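Local coordinates for protein 6-phosphogluconolactonase (Thermotoga maritima, PDB 1VL1) that catalyses the hydrolysis of 6-phosphogluconolactone to 6-phosphogluconate, the second step of the oxidative stage of the pentose phosphate pathway, at residues L78-Y83 and V177-L182; H112-S117 and E125-E130; P119-C124 and V166-P171; A152-L157 and P214-F219. All blocks are in the same frame, centred on the assembly; numbering follows the deposited sequence.

Contact 1: L78-Y83 and V177-L182; sequences LSDERY and VPRVTL
Residues 80-82 and 179-182 run as antiparallel strands, 176° between their directions and 4.6 Å between their axes, with Glu81 and Val180 as the hydrogen-bonded pair: Glu81 N reaches Val180 O at 2.8 Å and Val180 N returns to Glu81 O at 2.9 Å. Leu182 N to Ser79 O and Tyr83 N to Pro178 O extend the ladder beyond both ends of this pair. On one face, the non-hydrogen-bonded pair Arg82 and Arg179 sends two side chains out side by side in the same direction. Arg82 CG, anti to its carbonyl carbon (chi1 -72°), lies over one face of the Arg179 guanidinium, which the bend of the Arg179 chain at chi2 brings beneath it; the two guanidinium planes are 67° apart. Arg82 NE comes within 3.5 Å of Arg179 NH1, and one water accepts from both Arg82 NH2 and Arg179 NH1. In the mixed sheet of this Rossmann-like fold, strand 74-82 otherwise has parallel neighbours, so strand 179-182 is its antiparallel partner. A citrate near Arg82, probably from the crystallisation liquor, may mark an anion-attracting pocket. Asp80, on the same face, has OD2 4.4 Å from Arg179 NH1, beyond a salt bridge; Ser153 OG bonds to both groups. Gln90 O takes Arg82 NH1. Beside the arginines, Val177 CG2 packs on Arg82 CB at 3.9 Å, while Tyr83 CB meets Pro178 CB.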
loop_
_atom_site.group_PDB
_atom_site.type_symbol
_atom_site.label_atom_id
_atom_site.label_comp_id
_atom_site.label_asym_id
_atom_site.label_seq_id
_atom_site.Cartn_x
_atom_site.Cartn_y
_atom_site.Cartn_z
ATOM N N LEU A 78 2.730 -4.787 4.241
ATOM C CA LEU A 78 1.901 -3.604 4.508
ATOM C C LEU A 78 2.632 -2.297 4.251
ATOM O O LEU A 78 3.808 -2.185 4.601
ATOM C CB LEU A 78 1.478 -3.611 5.959
ATOM C CG LEU A 78 0.189 -4.372 6.199
ATOM C CD1 LEU A 78 0.069 -5.734 5.577
ATOM C CD2 LEU A 78 0.001 -4.420 7.664
ATOM N N SER A 79 1.940 -1.273 3.760
ATOM C CA SER A 79 2.551 0.030 3.541
ATOM C C SER A 79 2.709 0.755 4.896
ATOM O O SER A 79 3.539 1.636 5.020
ATOM C CB SER A 79 1.683 0.911 2.644
ATOM O OG SER A 79 0.364 1.020 3.139
ATOM N N ASP A 80 1.858 0.436 5.844
ATOM C CA ASP A 80 1.837 1.089 7.118
ATOM C C ASP A 80 0.929 0.328 8.081
ATOM O O ASP A 80 0.095 -0.483 7.703
ATOM C CB ASP A 80 1.364 2.541 7.003
ATOM C CG ASP A 80 -0.071 2.639 6.582
ATOM O OD1 ASP A 80 -0.410 2.360 5.405
ATOM O OD2 ASP A 80 -0.918 2.941 7.417
ATOM N N GLU A 81 1.048 0.676 9.334
ATOM C CA GLU A 81 0.198 0.050 10.346
ATOM C C GLU A 81 -0.096 1.051 11.459
ATOM O O GLU A 81 0.734 1.852 11.851
ATOM C CB GLU A 81 0.811 -1.210 10.931
ATOM C CG GLU A 81 -0.048 -1.939 11.934
ATOM C CD GLU A 81 -1.352 -2.389 11.341
ATOM O OE1 GLU A 81 -2.303 -1.578 11.333
ATOM O OE2 GLU A 81 -1.418 -3.554 10.945
ATOM N N ARG A 82 -1.323 0.978 11.949
ATOM C CA ARG A 82 -1.733 1.700 13.139
ATOM C C ARG A 82 -1.151 0.987 14.350
ATOM O O ARG A 82 -1.225 -0.240 14.474
ATOM C CB ARG A 82 -3.264 1.766 13.211
ATOM C CG ARG A 82 -3.865 2.717 12.188
ATOM C CD ARG A 82 -4.125 2.095 10.832
ATOM N NE ARG A 82 -4.954 3.011 10.052
ATOM C CZ ARG A 82 -6.265 3.097 10.112
ATOM N NH1 ARG A 82 -6.957 2.314 10.884
ATOM N NH2 ARG A 82 -6.904 3.994 9.389
ATOM N N TYR A 83 -0.626 1.764 15.308
ATOM C CA TYR A 83 0.065 1.201 16.477
ATOM C C TYR A 83 -0.995 0.863 17.523
ATOM O O TYR A 83 -1.165 1.510 18.559
ATOM C CB TYR A 83 1.178 2.122 17.045
ATOM C CG TYR A 83 2.048 1.409 18.074
ATOM C CD1 TYR A 83 2.903 0.393 17.711
ATOM C CD2 TYR A 83 2.017 1.772 19.423
ATOM C CE1 TYR A 83 3.681 -0.260 18.644
ATOM C CE2 TYR A 83 2.776 1.114 20.380
ATOM C CZ TYR A 83 3.630 0.131 20.008
ATOM O OH TYR A 83 4.363 -0.501 20.988
ATOM N N VAL A 177 -3.764 7.864 16.301
ATOM C CA VAL A 177 -2.876 6.916 16.970
ATOM C C VAL A 177 -1.522 6.981 16.304
ATOM O O VAL A 177 -1.423 7.384 15.136
ATOM C CB VAL A 177 -3.423 5.444 16.884
ATOM C CG1 VAL A 177 -4.711 5.310 17.730
ATOM C CG2 VAL A 177 -3.616 4.949 15.449
ATOM N N PRO A 178 -0.461 6.631 17.019
ATOM C CA PRO A 178 0.839 6.560 16.398
ATOM C C PRO A 178 0.809 5.525 15.289
ATOM O O PRO A 178 0.001 4.600 15.320
ATOM C CB PRO A 178 1.752 6.122 17.528
ATOM C CG PRO A 178 1.076 6.483 18.715
ATOM C CD PRO A 178 -0.411 6.287 18.447
ATOM N N ARG A 179 1.632 5.748 14.285
ATOM C CA ARG A 179 1.678 4.885 13.105
ATOM C C ARG A 179 3.123 4.469 12.796
ATOM O O ARG A 179 4.091 5.225 13.075
ATOM C CB ARG A 179 1.135 5.549 11.821
ATOM C CG ARG A 179 -0.066 6.461 11.901
ATOM C CD ARG A 179 -1.242 5.738 12.282
ATOM N NE ARG A 179 -2.526 6.491 12.192
ATOM C CZ ARG A 179 -3.339 6.485 11.147
ATOM N NH1 ARG A 179 -2.974 5.948 9.973
ATOM N NH2 ARG A 179 -4.527 7.047 11.259
ATOM N N VAL A 180 3.256 3.292 12.189
ATOM C CA VAL A 180 4.497 2.809 11.611
ATOM C C VAL A 180 4.280 2.852 10.100
ATOM O O VAL A 180 3.241 2.409 9.625
ATOM C CB VAL A 180 4.798 1.397 12.092
ATOM C CG1 VAL A 180 5.954 0.787 11.273
ATOM C CG2 VAL A 180 5.032 1.421 13.575
ATOM N N THR A 181 5.208 3.451 9.365
ATOM C CA THR A 181 4.997 3.587 7.942
ATOM C C THR A 181 6.244 3.412 7.131
ATOM O O THR A 181 7.337 3.783 7.547
ATOM C CB THR A 181 4.351 4.994 7.638
ATOM O OG1 THR A 181 3.943 5.078 6.246
ATOM C CG2 THR A 181 5.320 6.087 7.891
ATOM N N LEU A 182 6.085 2.840 5.923
ATOM C CA LEU A 182 7.123 2.989 4.949
ATOM C C LEU A 182 7.245 4.444 4.616
ATOM O O LEU A 182 6.271 5.199 4.720
ATOM C CB LEU A 182 6.767 2.267 3.656
ATOM C CG LEU A 182 6.722 0.755 3.720
ATOM C CD1 LEU A 182 6.535 0.110 2.298
ATOM C CD2 LEU A 182 7.831 0.149 4.355
HETATM O O HOH W 1 -5.488 6.423 8.319
#

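Contact 2: H112-S117 and E125-E130; sequences HYVDTS and EKYERE
Lys126 NZ and Asp115 OD2 form a salt bridge of 2.9 Å, the lysine nitrogen meeting the carboxylate on the anti side of OD2. The lysine chain is extended throughout, with CG anti to the backbone N (chi1 175°), which carries NZ across to the loop. One turn further along the helix, Glu130 OE1 accepts from His112 ND1 at 3.2 Å; the bond is fairly straight (165° at the hydrogen), and the acceptor lies in the imidazole plane, although ring and carboxylate are turned 61° apart. Between these polar pairs Tyr127 presents a ring face to Val114, whose CG2 stands 4.0 Å from the ring centroid, a CH-pi contact. Tyr113 O approaches Tyr127 CD1 obliquely at 3.4 Å.

A second shell fixes these groups. Asp115 OD1 takes both Ser117 N and Ser117 OG from the same face of the carboxylate, the backbone bond closing an Asx turn. A leucine in place of Asp115 would probably leave Lys126 without its countercharge and release the turn at Ser117. Two waters tie the Glu130 carboxylate to the Tyr113 backbone, one donating to Tyr113 O and the other accepting from Tyr113 N.

Val114 touches both Tyr127 and Glu81 of strand 74-82, which places the loop after strand 111-112 between that strand and helix 120-134. Separately, Tyr127 OH bonds to Leu78 O, a direct tie from helix to strand.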
loop_
_atom_site.group_PDB
_atom_site.type_symbol
_atom_site.label_atom_id
_atom_site.label_comp_id
_atom_site.label_asym_id
_atom_site.label_seq_id
_atom_site.Cartn_x
_atom_site.Cartn_y
_atom_site.Cartn_z
ATOM N N HIS A 112 4.217 -10.151 5.306
ATOM C CA HIS A 112 5.049 -9.335 6.141
ATOM C C HIS A 112 4.270 -8.143 6.668
ATOM O O HIS A 112 3.664 -7.396 5.904
ATOM C CB HIS A 112 6.285 -8.871 5.322
ATOM C CG HIS A 112 7.063 -9.993 4.682
ATOM N ND1 HIS A 112 8.089 -10.657 5.317
ATOM C CD2 HIS A 112 6.942 -10.572 3.460
ATOM C CE1 HIS A 112 8.564 -11.590 4.511
ATOM N NE2 HIS A 112 7.854 -11.595 3.405
ATOM N N TYR A 113 4.303 -7.957 7.986
ATOM C CA TYR A 113 3.531 -6.934 8.637
ATOM C C TYR A 113 4.277 -6.351 9.827
ATOM O O TYR A 113 5.361 -6.823 10.185
ATOM C CB TYR A 113 2.127 -7.471 9.036
ATOM C CG TYR A 113 2.144 -8.608 10.043
ATOM C CD1 TYR A 113 2.192 -8.392 11.437
ATOM C CD2 TYR A 113 2.172 -9.902 9.587
ATOM C CE1 TYR A 113 2.257 -9.445 12.334
ATOM C CE2 TYR A 113 2.198 -10.975 10.476
ATOM C CZ TYR A 113 2.251 -10.745 11.863
ATOM O OH TYR A 113 2.296 -11.834 12.751
ATOM N N VAL A 114 3.705 -5.315 10.405
ATOM C CA VAL A 114 4.325 -4.622 11.525
ATOM C C VAL A 114 3.898 -5.306 12.839
ATOM O O VAL A 114 2.700 -5.469 13.124
ATOM C CB VAL A 114 3.926 -3.168 11.562
ATOM C CG1 VAL A 114 4.512 -2.533 12.783
ATOM C CG2 VAL A 114 4.364 -2.421 10.296
ATOM N N ASP A 115 4.883 -5.644 13.651
ATOM C CA ASP A 115 4.641 -6.364 14.918
ATOM C C ASP A 115 4.430 -5.332 15.986
ATOM O O ASP A 115 5.369 -4.910 16.689
ATOM C CB ASP A 115 5.807 -7.306 15.280
ATOM C CG ASP A 115 5.590 -8.053 16.572
ATOM O OD1 ASP A 115 4.514 -7.882 17.191
ATOM O OD2 ASP A 115 6.464 -8.853 17.006
ATOM N N THR A 116 3.176 -4.880 16.125
ATOM C CA THR A 116 2.831 -3.821 17.088
ATOM C C THR A 116 2.852 -4.221 18.560
ATOM O O THR A 116 2.632 -3.379 19.474
ATOM C CB THR A 116 1.447 -3.242 16.768
ATOM O OG1 THR A 116 0.442 -4.253 16.972
ATOM C CG2 THR A 116 1.327 -2.768 15.337
ATOM N N SER A 117 3.210 -5.469 18.847
ATOM C CA SER A 117 3.408 -5.897 20.213
ATOM C C SER A 117 4.719 -5.398 20.807
ATOM O O SER A 117 4.886 -5.368 22.043
ATOM C CB SER A 117 3.409 -7.405 20.309
ATOM O OG SER A 117 4.610 -8.028 19.889
ATOM N N GLU A 125 12.107 -1.189 13.328
ATOM C CA GLU A 125 13.420 -1.701 12.969
ATOM C C GLU A 125 13.305 -3.140 12.540
ATOM O O GLU A 125 13.964 -3.566 11.584
ATOM C CB GLU A 125 14.374 -1.509 14.130
ATOM C CG GLU A 125 14.641 -0.066 14.372
ATOM C CD GLU A 125 15.439 0.210 15.597
ATOM O OE1 GLU A 125 15.633 -0.716 16.470
ATOM O OE2 GLU A 125 15.897 1.390 15.679
ATOM N N LYS A 126 12.437 -3.893 13.242
ATOM C CA LYS A 126 12.161 -5.273 12.882
ATOM C C LYS A 126 11.583 -5.347 11.474
ATOM O O LYS A 126 11.965 -6.172 10.680
ATOM C CB LYS A 126 11.228 -5.920 13.902
ATOM C CG LYS A 126 10.783 -7.354 13.511
ATOM C CD LYS A 126 9.925 -7.966 14.602
ATOM C CE LYS A 126 9.170 -9.135 14.137
ATOM N NZ LYS A 126 8.503 -9.875 15.285
ATOM N N TYR A 127 10.625 -4.479 11.174
ATOM C CA TYR A 127 9.971 -4.524 9.874
ATOM C C TYR A 127 10.956 -4.089 8.813
ATOM O O TYR A 127 11.017 -4.690 7.749
ATOM C CB TYR A 127 8.786 -3.552 9.888
ATOM C CG TYR A 127 7.864 -3.686 8.730
ATOM C CD1 TYR A 127 7.491 -4.940 8.281
ATOM C CD2 TYR A 127 7.341 -2.589 8.069
ATOM C CE1 TYR A 127 6.595 -5.114 7.226
ATOM C CE2 TYR A 127 6.449 -2.766 7.006
ATOM C CZ TYR A 127 6.098 -4.007 6.577
ATOM O OH TYR A 127 5.218 -4.208 5.495
ATOM N N GLU A 128 11.754 -3.076 9.110
ATOM C CA GLU A 128 12.789 -2.638 8.153
ATOM C C GLU A 128 13.762 -3.797 7.808
ATOM O O GLU A 128 14.039 -4.064 6.639
ATOM C CB GLU A 128 13.581 -1.441 8.687
ATOM C CG GLU A 128 14.581 -0.961 7.660
ATOM C CD GLU A 128 14.854 0.548 7.640
ATOM O OE1 GLU A 128 14.093 1.358 8.180
ATOM O OE2 GLU A 128 15.866 0.907 7.052
ATOM N N ARG A 129 14.239 -4.481 8.822
ATOM C CA ARG A 129 15.105 -5.642 8.620
ATOM C C ARG A 129 14.429 -6.705 7.745
ATOM O O ARG A 129 15.081 -7.341 6.910
ATOM C CB ARG A 129 15.571 -6.268 9.935
ATOM C CG ARG A 129 16.614 -5.473 10.738
ATOM C CD ARG A 129 17.195 -6.167 11.930
ATOM N NE ARG A 129 16.197 -6.591 12.896
ATOM C CZ ARG A 129 15.785 -5.899 13.964
ATOM N NH1 ARG A 129 16.251 -4.687 14.215
ATOM N NH2 ARG A 129 14.912 -6.480 14.797
ATOM N N GLU A 130 13.137 -6.959 7.978
ATOM C CA GLU A 130 12.437 -7.995 7.227
ATOM C C GLU A 130 12.320 -7.611 5.759
ATOM O O GLU A 130 12.487 -8.444 4.882
ATOM C CB GLU A 130 11.022 -8.204 7.766
ATOM C CG GLU A 130 10.922 -9.004 8.976
ATOM C CD GLU A 130 9.465 -9.358 9.275
ATOM O OE1 GLU A 130 8.698 -9.675 8.347
ATOM O OE2 GLU A 130 9.184 -9.316 10.478
HETATM O O HOH W 2 7.992 -7.212 11.046
HETATM O O HOH W 3 6.089 -9.989 9.411
#

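Contact 3: P119-C124 and V166-P171; sequences PIEKAC and VTFTDP
The Phe168 side chain is the main bump on the strand side, lodged among Ile120, Glu121 and Cys124 of the helix. Ile120 covers one ring face: its CG2 lies 4.0 Å from the centroid and only 13° off the ring normal, which makes a centred CH-pi contact. The other branch of the isoleucine leans toward the root of the phenylalanine, with CD1 3.6 Å from Phe168 CB. Cys124 is modelled in two conformers; in the one described here SG sits at the ring edge, 4.9 Å from the Phe168 centroid, a sulfur-aromatic contact. Glu121 CB approaches Phe168 CE2 obliquely at 4.0 Å.

Phe168 CG stands between the backbone N and the carbonyl carbon (chi1 67°), a setting that turns the ring toward the first turn of the helix. This is helix-on-sheet packing in the alpha/beta fold: helix 120-124 crosses strand 166-168 with axes 8.0 Å apart and directions 165° apart, close to antiparallel. An alanine at Phe168 is likely to open a gap beneath Ile120 CG2 and CD1 and beside Glu121 CB.

One turn further along the helix the shapes change roles. Cys124 is now the bump, its CB resting 4.1 Å from Val166 CG1; in the same conformer its SG fits the hollow bounded by the Thr167 backbone and the root of Phe168. Val166 CB in turn sits against Cys124 O. Val180, on the adjoining strand 179-182, touches Ile120, Cys124 and Val166, continuing the apolar surface on which this end of helix 120-134 rests.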
loop_
_atom_site.group_PDB
_atom_site.type_symbol
_atom_site.label_atom_id
_atom_site.label_comp_id
_atom_site.label_asym_id
_atom_site.label_seq_id
_atom_site.Cartn_x
_atom_site.Cartn_y
_atom_site.Cartn_z
ATOM N N PRO A 119 7.764 -2.370 21.279
ATOM C CA PRO A 119 7.819 -0.910 21.380
ATOM C C PRO A 119 7.959 -0.327 19.970
ATOM O O PRO A 119 8.515 -0.948 19.095
ATOM C CB PRO A 119 9.080 -0.638 22.248
ATOM C CG PRO A 119 9.297 -1.931 22.982
ATOM C CD PRO A 119 8.837 -3.017 22.048
ATOM N N ILE A 120 7.351 0.821 19.719
ATOM C CA ILE A 120 7.173 1.249 18.352
ATOM C C ILE A 120 8.461 1.347 17.545
ATOM O O ILE A 120 8.489 0.958 16.366
ATOM C CB ILE A 120 6.376 2.593 18.301
ATOM C CG1 ILE A 120 5.771 2.801 16.932
ATOM C CG2 ILE A 120 7.225 3.751 18.874
ATOM C CD1 ILE A 120 4.789 3.958 16.764
ATOM N N GLU A 121 9.536 1.828 18.172
ATOM C CA GLU A 121 10.817 1.898 17.433
ATOM C C GLU A 121 11.306 0.513 17.041
ATOM O O GLU A 121 11.807 0.286 15.923
ATOM C CB GLU A 121 11.886 2.631 18.234
ATOM C CG GLU A 121 13.298 2.486 17.664
ATOM C CD GLU A 121 14.278 3.436 18.299
ATOM O OE1 GLU A 121 14.240 4.634 17.936
ATOM O OE2 GLU A 121 15.089 2.972 19.123
ATOM N N LYS A 122 11.117 -0.438 17.938
ATOM C CA LYS A 122 11.572 -1.807 17.694
ATOM C C LYS A 122 10.703 -2.447 16.595
ATOM O O LYS A 122 11.187 -3.241 15.763
ATOM C CB LYS A 122 11.499 -2.639 18.959
ATOM C CG LYS A 122 12.323 -2.096 20.055
ATOM C CD LYS A 122 13.782 -2.166 19.759
ATOM C CE LYS A 122 14.519 -1.775 21.016
ATOM N NZ LYS A 122 16.008 -1.712 20.923
ATOM N N ALA A 123 9.395 -2.156 16.627
ATOM C CA ALA A 123 8.511 -2.625 15.565
ATOM C C ALA A 123 8.970 -2.115 14.203
ATOM O O ALA A 123 9.026 -2.855 13.215
ATOM C CB ALA A 123 7.079 -2.153 15.857
ATOM N N CYS A 124 9.361 -0.853 14.158
ATOM C CA CYS A 124 9.901 -0.259 12.913
ATOM C C CYS A 124 11.160 -0.963 12.433
ATOM O O CYS A 124 11.256 -1.306 11.247
ATOM C CB CYS A 124 10.234 1.216 13.049
ATOM S SG CYS A 124 8.870 2.370 13.217
ATOM N N VAL A 166 11.565 2.506 7.028
ATOM C CA VAL A 166 10.401 2.430 7.875
ATOM C C VAL A 166 10.613 3.416 8.999
ATOM O O VAL A 166 11.730 3.471 9.568
ATOM C CB VAL A 166 10.231 1.028 8.479
ATOM C CG1 VAL A 166 8.899 0.952 9.204
ATOM C CG2 VAL A 166 10.275 -0.025 7.371
ATOM N N THR A 167 9.606 4.225 9.276
ATOM C CA THR A 167 9.663 5.137 10.402
ATOM C C THR A 167 8.361 5.111 11.198
ATOM O O THR A 167 7.458 4.331 10.903
ATOM C CB THR A 167 10.007 6.558 9.931
ATOM O OG1 THR A 167 10.302 7.375 11.088
ATOM C CG2 THR A 167 8.851 7.219 9.242
ATOM N N PHE A 168 8.240 5.954 12.206
ATOM C CA PHE A 168 6.996 6.014 12.981
ATOM C C PHE A 168 6.581 7.482 13.231
ATOM O O PHE A 168 7.406 8.399 13.056
ATOM C CB PHE A 168 7.100 5.196 14.277
ATOM C CG PHE A 168 8.070 5.738 15.296
ATOM C CD1 PHE A 168 7.641 6.649 16.244
ATOM C CD2 PHE A 168 9.388 5.297 15.329
ATOM C CE1 PHE A 168 8.546 7.139 17.217
ATOM C CE2 PHE A 168 10.282 5.748 16.281
ATOM C CZ PHE A 168 9.849 6.679 17.225
ATOM N N THR A 169 5.327 7.700 13.624
ATOM C CA THR A 169 4.762 9.056 13.739
ATOM C C THR A 169 4.299 9.262 15.170
ATOM O O THR A 169 4.131 8.312 15.918
ATOM C CB THR A 169 3.553 9.267 12.761
ATOM O OG1 THR A 169 2.441 8.462 13.192
ATOM C CG2 THR A 169 3.854 8.807 11.321
ATOM N N ASP A 170 4.063 10.521 15.522
ATOM C CA ASP A 170 3.252 10.818 16.682
ATOM C C ASP A 170 1.766 10.488 16.369
ATOM O O ASP A 170 1.442 10.206 15.238
ATOM C CB ASP A 170 3.452 12.281 17.060
ATOM C CG ASP A 170 4.954 12.640 17.249
ATOM O OD1 ASP A 170 5.823 11.802 17.611
ATOM O OD2 ASP A 170 5.345 13.800 17.042
ATOM N N PRO A 171 0.873 10.462 17.358
ATOM C CA PRO A 171 -0.562 10.324 17.056
ATOM C C PRO A 171 -0.996 11.233 15.885
ATOM O O PRO A 171 -0.888 12.462 15.958
ATOM C CB PRO A 171 -1.233 10.712 18.372
ATOM C CG PRO A 171 -0.258 10.197 19.407
ATOM C CD PRO A 171 1.113 10.552 18.820
#

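Contact 4: A152-L157 and P214-F219; sequences ASIFDL and PLPAYF
Leu157 has CG anti to its carbonyl carbon (chi1 -55°) and an extended chi2 of -175°, which brings its two methyl groups nearer to segment 214-219 than its CB direction alone would suggest. Phe219, with chi1 -61°, turns its ring to meet them, and the two side chains cross at about a right angle. Leu157 CD2 touches Phe219 CE2 at 3.7 Å, approaching the ring obliquely. The same methyl lies 3.6 Å from Pro214 O and 4.3 Å from Pro216 CG, so one leucine branch spans all three residues, while CD1 reaches Pro214 CB.

The second half of the contact centres on the Pro216 ring. Its CB rests 3.4 Å from Ile154 O and 4.1 Å from Ile154 CG2, the two side chains sliding past each other in opposite directions. Pro216 CG is 3.9 Å from Phe155 O, so the proline edge faces two successive carbonyl oxygens through its carbons. The Phe219 ring has a further neighbour within its own segment, Tyr218 CD2 lying over its centre.

Backbone bonds from Tyr218 N to Leu215 O and from Phe219 N to Pro216 O define the short 3-10 turn that presents Pro216 and Phe219 together. The whole is loop-to-loop apolar packing, joining the connection between strand 140-143 and helix 157-160 to the one between helix 200-210 and strand 225-231 in this Rossmann-like alpha/beta fold.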
loop_
_atom_site.group_PDB
_atom_site.type_symbol
_atom_site.label_atom_id
_atom_site.label_comp_id
_atom_site.label_asym_id
_atom_site.label_seq_id
_atom_site.Cartn_x
_atom_site.Cartn_y
_atom_site.Cartn_z
ATOM N N ALA A 152 -0.064 5.973 2.678
ATOM C CA ALA A 152 0.447 5.090 3.694
ATOM C C ALA A 152 0.033 5.704 5.049
ATOM O O ALA A 152 -1.130 6.086 5.177
ATOM C CB ALA A 152 1.966 4.818 3.539
ATOM N N SER A 153 0.946 5.853 5.992
ATOM C CA SER A 153 0.698 6.692 7.186
ATOM C C SER A 153 1.668 7.884 7.190
ATOM O O SER A 153 2.154 8.331 8.253
ATOM C CB SER A 153 0.755 5.899 8.485
ATOM O OG SER A 153 -0.452 5.193 8.799
ATOM N N ILE A 154 1.967 8.372 5.990
ATOM C CA ILE A 154 2.727 9.609 5.834
ATOM C C ILE A 154 1.736 10.800 5.758
ATOM O O ILE A 154 1.054 10.994 4.732
ATOM C CB ILE A 154 3.590 9.581 4.593
ATOM C CG1 ILE A 154 4.519 8.359 4.565
ATOM C CG2 ILE A 154 4.323 10.908 4.489
ATOM C CD1 ILE A 154 5.092 8.017 3.240
ATOM N N PHE A 155 1.664 11.559 6.837
ATOM C CA PHE A 155 0.774 12.706 6.979
ATOM C C PHE A 155 1.540 14.012 6.832
ATOM O O PHE A 155 0.952 15.026 6.471
ATOM C CB PHE A 155 0.069 12.687 8.341
ATOM C CG PHE A 155 -0.975 11.587 8.459
ATOM C CD1 PHE A 155 -2.260 11.778 8.057
ATOM C CD2 PHE A 155 -0.627 10.350 8.903
ATOM C CE1 PHE A 155 -3.183 10.753 8.130
ATOM C CE2 PHE A 155 -1.535 9.317 8.939
ATOM C CZ PHE A 155 -2.791 9.508 8.552
ATOM N N ASP A 156 2.834 13.962 7.115
ATOM C CA ASP A 156 3.776 15.082 7.133
ATOM C C ASP A 156 4.968 14.777 6.215
ATOM O O ASP A 156 5.448 13.652 6.150
ATOM C CB ASP A 156 4.286 15.336 8.565
ATOM C CG ASP A 156 3.234 15.943 9.418
ATOM O OD1 ASP A 156 2.872 17.095 9.140
ATOM O OD2 ASP A 156 2.662 15.335 10.322
ATOM N N LEU A 157 5.505 15.792 5.552
ATOM C CA LEU A 157 6.631 15.528 4.669
ATOM C C LEU A 157 7.882 15.039 5.407
ATOM O O LEU A 157 8.605 14.186 4.885
ATOM C CB LEU A 157 6.942 16.742 3.764
ATOM C CG LEU A 157 5.739 17.241 2.944
ATOM C CD1 LEU A 157 6.226 18.329 2.035
ATOM C CD2 LEU A 157 5.093 16.138 2.160
ATOM N N PRO A 214 2.295 19.969 -2.914
ATOM C CA PRO A 214 3.138 18.962 -2.281
ATOM C C PRO A 214 2.427 18.157 -1.171
ATOM O O PRO A 214 2.945 17.994 -0.069
ATOM C CB PRO A 214 4.331 19.812 -1.740
ATOM C CG PRO A 214 3.717 21.078 -1.418
ATOM C CD PRO A 214 2.664 21.335 -2.506
ATOM N N LEU A 215 1.249 17.639 -1.457
ATOM C CA LEU A 215 0.601 16.675 -0.560
ATOM C C LEU A 215 1.476 15.435 -0.526
ATOM O O LEU A 215 2.224 15.194 -1.485
ATOM C CB LEU A 215 -0.777 16.275 -1.112
ATOM C CG LEU A 215 -1.754 17.386 -1.375
ATOM C CD1 LEU A 215 -3.057 16.864 -2.004
ATOM C CD2 LEU A 215 -2.040 18.162 -0.163
ATOM N N PRO A 216 1.422 14.649 0.556
ATOM C CA PRO A 216 2.285 13.449 0.615
ATOM C C PRO A 216 2.241 12.571 -0.656
ATOM O O PRO A 216 3.283 12.099 -1.110
ATOM C CB PRO A 216 1.783 12.714 1.851
ATOM C CG PRO A 216 1.429 13.891 2.767
ATOM C CD PRO A 216 0.692 14.840 1.840
ATOM N N ALA A 217 1.034 12.305 -1.152
ATOM C CA ALA A 217 0.886 11.455 -2.316
ATOM C C ALA A 217 1.612 11.957 -3.529
ATOM O O ALA A 217 1.907 11.173 -4.464
ATOM C CB ALA A 217 -0.541 11.216 -2.622
ATOM N N TYR A 218 1.814 13.266 -3.613
ATOM C CA TYR A 218 2.569 13.877 -4.737
ATOM C C TYR A 218 3.951 13.275 -4.875
ATOM O O TYR A 218 4.451 13.184 -5.977
ATOM C CB TYR A 218 2.748 15.384 -4.523
ATOM C CG TYR A 218 3.540 16.093 -5.572
ATOM C CD1 TYR A 218 2.995 16.380 -6.816
ATOM C CD2 TYR A 218 4.860 16.492 -5.312
ATOM C CE1 TYR A 218 3.743 17.055 -7.775
ATOM C CE2 TYR A 218 5.581 17.198 -6.220
ATOM C CZ TYR A 218 5.035 17.435 -7.476
ATOM O OH TYR A 218 5.744 18.143 -8.426
ATOM N N PHE A 219 4.542 12.819 -3.772
ATOM C CA PHE A 219 5.965 12.378 -3.811
ATOM C C PHE A 219 6.185 10.917 -4.041
ATOM O O PHE A 219 7.347 10.489 -4.126
ATOM C CB PHE A 219 6.695 12.828 -2.541
ATOM C CG PHE A 219 6.723 14.316 -2.371
ATOM C CD1 PHE A 219 7.643 15.106 -3.060
ATOM C CD2 PHE A 219 5.796 14.930 -1.572
ATOM C CE1 PHE A 219 7.633 16.467 -2.950
ATOM C CE2 PHE A 219 5.786 16.334 -1.461
ATOM C CZ PHE A 219 6.720 17.088 -2.126
#

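Overall arrangement
Contacts 1 and 3 each touch all the others. Their centres lie about 7 Å apart, and strand 166-168 continues the sheet through the bond from Thr181 N to Thr167 O (2.9 Å). Contact 2, about 10 Å from contact 1 between centres, is joined to it by Leu78 N to His112 O at 3.2 Å. Contacts 2 and 3 use successive parts of helix 120-134, and Val166 N bonds to Glu128 OE1 (3.0 Å). Contact 4 packs on contact 3 through Ser153 O and Thr169 CG2 (3.5 Å), while contacts 2 and 4 do not touch. A citrate, probably from the crystallisation liquor, lies about 4 Å from the Arg82 side chain and about 5 Å from that of Phe155, and may mark a pocket near contacts 1 and 4.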